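Local structure of nigritoxine (Vibrio nigripulchritudo, 5M41) at residues S661-T666 with L737-L742. The protein is a bacterial toxin active against crustaceans and insects. Sequence-based numbering, arbitrary orientation.
Sequences SLTTYT and LNLQGL
Leu739 divides its two methyl groups between Tyr665 and Thr663, a compact example of how the first turn of a helix is seated on a bent extended segment. Its CD2 lies over one face of the Tyr665 ring in a CH-pi contact, 4.2 Å from the ring centroid and displaced toward the rim near CG. The other branch, CD1, meets Thr663 CG2 at 3.6 Å. Almost a turn further along the helix, Leu742 CB comes obliquely against the hydroxyl half of the same ring, 3.5 Å from Tyr665 CE1. With CG anti to the backbone N (chi1 -175°), the ring extends from a CB already directed at the helix and meets both leucines. Beyond it, a water 2.7 Å from Tyr665 OH donates to Leu742 O, linking the phenol to the helix backbone.

Behind these contacts, Thr663 OG1 accepts from Tyr665 N at 3.2 Å, an ST turn across the corner at Thr664, and is also hydrogen-bonded to Leu714 O. Asn738 N-caps helix 739-751, its OD1 receiving Gly741 N at 2.8 Å. Strand 713-715 and helix 719-731 add to the packing: Leu714 touches Tyr665 and Leu739, while Met726 and Leu730 pack on Leu742.

The direct interface is thus essentially apolar, with polar groups shaping the corner between the two short strands and capping the helix; dispersion and one bridging water join helix 739-751 to segment 661-666, whose backbone pairs with strand 713-715.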
ATOM      1  N   SER A 661     -16.406 -37.637 -32.094  1.00 58.43           N
ATOM      2  CA  SER A 661     -15.405 -37.114 -33.024  1.00 58.10           C
ATOM      3  C   SER A 661     -14.681 -35.926 -32.364  1.00 56.39           C
ATOM      4  O   SER A 661     -15.312 -35.088 -31.718  1.00 54.06           O
ATOM      5  CB  SER A 661     -16.044 -36.679 -34.347  1.00 58.84           C
ATOM      6  OG  SER A 661     -16.765 -37.753 -34.934  1.00 64.46           O
ATOM      7  N   LEU A 662     -13.366 -35.868 -32.542  1.00 55.18           N
ATOM      8  CA  LEU A 662     -12.533 -34.854 -31.890  1.00 54.65           C
ATOM      9  C   LEU A 662     -11.966 -33.871 -32.900  1.00 54.05           C
ATOM     10  O   LEU A 662     -11.758 -34.220 -34.067  1.00 54.41           O
ATOM     11  CB  LEU A 662     -11.398 -35.512 -31.094  1.00 53.32           C
ATOM     12  CG  LEU A 662     -11.809 -36.497 -29.992  1.00 54.22           C
ATOM     13  CD1 LEU A 662     -10.610 -36.895 -29.151  1.00 52.87           C
ATOM     14  CD2 LEU A 662     -12.912 -35.922 -29.111  1.00 54.44           C
ATOM     15  N   THR A 663     -11.742 -32.633 -32.464  1.00 51.45           N
ATOM     16  CA  THR A 663     -10.994 -31.693 -33.275  1.00 49.79           C
ATOM     17  C   THR A 663      -9.527 -31.833 -32.893  1.00 50.30           C
ATOM     18  O   THR A 663      -9.180 -32.636 -32.032  1.00 51.93           O
ATOM     19  CB  THR A 663     -11.411 -30.244 -33.010  1.00 50.39           C
ATOM     20  OG1 THR A 663     -11.026 -29.897 -31.677  1.00 49.81           O
ATOM     21  CG2 THR A 663     -12.925 -30.040 -33.217  1.00 48.40           C
ATOM     22  N   THR A 664      -8.664 -31.057 -33.534  1.00 50.01           N
ATOM     23  CA  THR A 664      -7.237 -31.028 -33.199  1.00 50.38           C
ATOM     24  C   THR A 664      -6.934 -29.856 -32.246  1.00 49.26           C
ATOM     25  O   THR A 664      -5.787 -29.624 -31.880  1.00 49.76           O
ATOM     26  CB  THR A 664      -6.411 -30.859 -34.483  1.00 52.23           C
ATOM     27  OG1 THR A 664      -6.846 -29.656 -35.136  1.00 52.04           O
ATOM     28  CG2 THR A 664      -6.635 -32.070 -35.444  1.00 53.96           C
ATOM     29  N   TYR A 665      -7.969 -29.122 -31.847  1.00 49.00           N
ATOM     30  CA  TYR A 665      -7.841 -28.035 -30.868  1.00 49.73           C
ATOM     31  C   TYR A 665      -7.738 -28.611 -29.467  1.00 48.28           C
ATOM     32  O   TYR A 665      -8.542 -29.461 -29.078  1.00 50.81           O
ATOM     33  CB  TYR A 665      -9.053 -27.105 -30.940  1.00 48.65           C
ATOM     34  CG  TYR A 665      -8.963 -25.882 -30.061  1.00 45.75           C
ATOM     35  CD1 TYR A 665      -8.236 -24.761 -30.484  1.00 47.34           C
ATOM     36  CD2 TYR A 665      -9.649 -25.807 -28.835  1.00 44.74           C
ATOM     37  CE1 TYR A 665      -8.154 -23.621 -29.706  1.00 43.28           C
ATOM     38  CE2 TYR A 665      -9.577 -24.654 -28.042  1.00 43.87           C
ATOM     39  CZ  TYR A 665      -8.818 -23.569 -28.495  1.00 43.61           C
ATOM     40  OH  TYR A 665      -8.711 -22.406 -27.773  1.00 42.18           O
ATOM     41  N   THR A 666      -6.744 -28.159 -28.711  1.00 47.52           N
ATOM     42  CA  THR A 666      -6.467 -28.771 -27.412  1.00 47.36           C
ATOM     43  C   THR A 666      -6.813 -27.819 -26.279  1.00 46.92           C
ATOM     44  O   THR A 666      -6.872 -26.602 -26.484  1.00 45.94           O
ATOM     45  CB  THR A 666      -4.980 -29.137 -27.273  1.00 48.32           C
ATOM     46  OG1 THR A 666      -4.218 -27.925 -27.212  1.00 49.67           O
ATOM     47  CG2 THR A 666      -4.505 -30.003 -28.470  1.00 49.29           C
ATOM     48  N   LEU A 737     -14.335 -15.952 -35.116  1.00 52.27           N
ATOM     49  CA  LEU A 737     -13.132 -16.766 -34.931  1.00 50.28           C
ATOM     50  C   LEU A 737     -13.405 -18.219 -35.285  1.00 50.85           C
ATOM     51  O   LEU A 737     -14.534 -18.683 -35.169  1.00 52.96           O
ATOM     52  CB  LEU A 737     -12.624 -16.666 -33.493  1.00 48.09           C
ATOM     53  CG  LEU A 737     -12.188 -15.303 -32.935  1.00 50.20           C
ATOM     54  CD1 LEU A 737     -11.794 -15.455 -31.467  1.00 46.61           C
ATOM     55  CD2 LEU A 737     -11.028 -14.739 -33.752  1.00 49.94           C
ATOM     56  N   ASN A 738     -12.373 -18.933 -35.718  1.00 50.33           N
ATOM     57  CA  ASN A 738     -12.475 -20.375 -35.912  1.00 52.50           C
ATOM     58  C   ASN A 738     -11.356 -21.051 -35.134  1.00 52.05           C
ATOM     59  O   ASN A 738     -10.433 -20.365 -34.637  1.00 51.26           O
ATOM     60  CB  ASN A 738     -12.513 -20.788 -37.412  1.00 53.88           C
ATOM     61  CG  ASN A 738     -11.229 -20.452 -38.170  1.00 57.29           C
ATOM     62  OD1 ASN A 738     -10.145 -20.320 -37.591  1.00 52.26           O
ATOM     63  ND2 ASN A 738     -11.350 -20.339 -39.504  1.00 59.86           N
ATOM     64  N   LEU A 739     -11.438 -22.373 -35.028  1.00 47.29           N
ATOM     65  CA  LEU A 739     -10.532 -23.143 -34.184  1.00 48.41           C
ATOM     66  C   LEU A 739      -9.086 -23.053 -34.640  1.00 49.47           C
ATOM     67  O   LEU A 739      -8.174 -22.969 -33.815  1.00 49.58           O
ATOM     68  CB  LEU A 739     -10.971 -24.615 -34.111  1.00 47.74           C
ATOM     69  CG  LEU A 739     -12.237 -24.952 -33.313  1.00 47.33           C
ATOM     70  CD1 LEU A 739     -12.488 -26.453 -33.428  1.00 47.62           C
ATOM     71  CD2 LEU A 739     -12.157 -24.537 -31.845  1.00 45.78           C
ATOM     72  N   GLN A 740      -8.872 -23.062 -35.954  1.00 49.10           N
ATOM     73  CA  GLN A 740      -7.532 -22.963 -36.477  1.00 51.33           C
ATOM     74  C   GLN A 740      -6.940 -21.598 -36.098  1.00 49.03           C
ATOM     75  O   GLN A 740      -5.802 -21.509 -35.654  1.00 49.66           O
ATOM     76  CB  GLN A 740      -7.523 -23.173 -38.010  1.00 56.30           C
ATOM     77  CG  GLN A 740      -6.188 -23.691 -38.555  1.00 61.84           C
ATOM     78  CD  GLN A 740      -5.723 -24.982 -37.874  1.00 67.26           C
ATOM     79  OE1 GLN A 740      -6.276 -26.060 -38.103  1.00 72.44           O
ATOM     80  NE2 GLN A 740      -4.710 -24.868 -37.015  1.00 70.10           N
ATOM     81  N   GLY A 741      -7.721 -20.533 -36.277  1.00 50.13           N
ATOM     82  CA  GLY A 741      -7.283 -19.191 -35.865  1.00 48.36           C
ATOM     83  C   GLY A 741      -6.947 -19.195 -34.375  1.00 47.48           C
ATOM     84  O   GLY A 741      -5.944 -18.636 -33.964  1.00 45.03           O
ATOM     85  N   LEU A 742      -7.776 -19.857 -33.570  1.00 45.81           N
ATOM     86  CA  LEU A 742      -7.514 -19.963 -32.133  1.00 44.93           C
ATOM     87  C   LEU A 742      -6.240 -20.760 -31.843  1.00 45.24           C
ATOM     88  O   LEU A 742      -5.456 -20.365 -30.979  1.00 44.58           O
ATOM     89  CB  LEU A 742      -8.716 -20.559 -31.396  1.00 43.68           C
ATOM     90  CG  LEU A 742      -9.902 -19.596 -31.311  1.00 45.44           C
ATOM     91  CD1 LEU A 742     -11.096 -20.338 -30.725  1.00 45.87           C
ATOM     92  CD2 LEU A 742      -9.573 -18.355 -30.487  1.00 44.21           C
TER
HETATM   93  O   HOH W   1      -6.597 -20.848 -28.303  1.00 34.77           O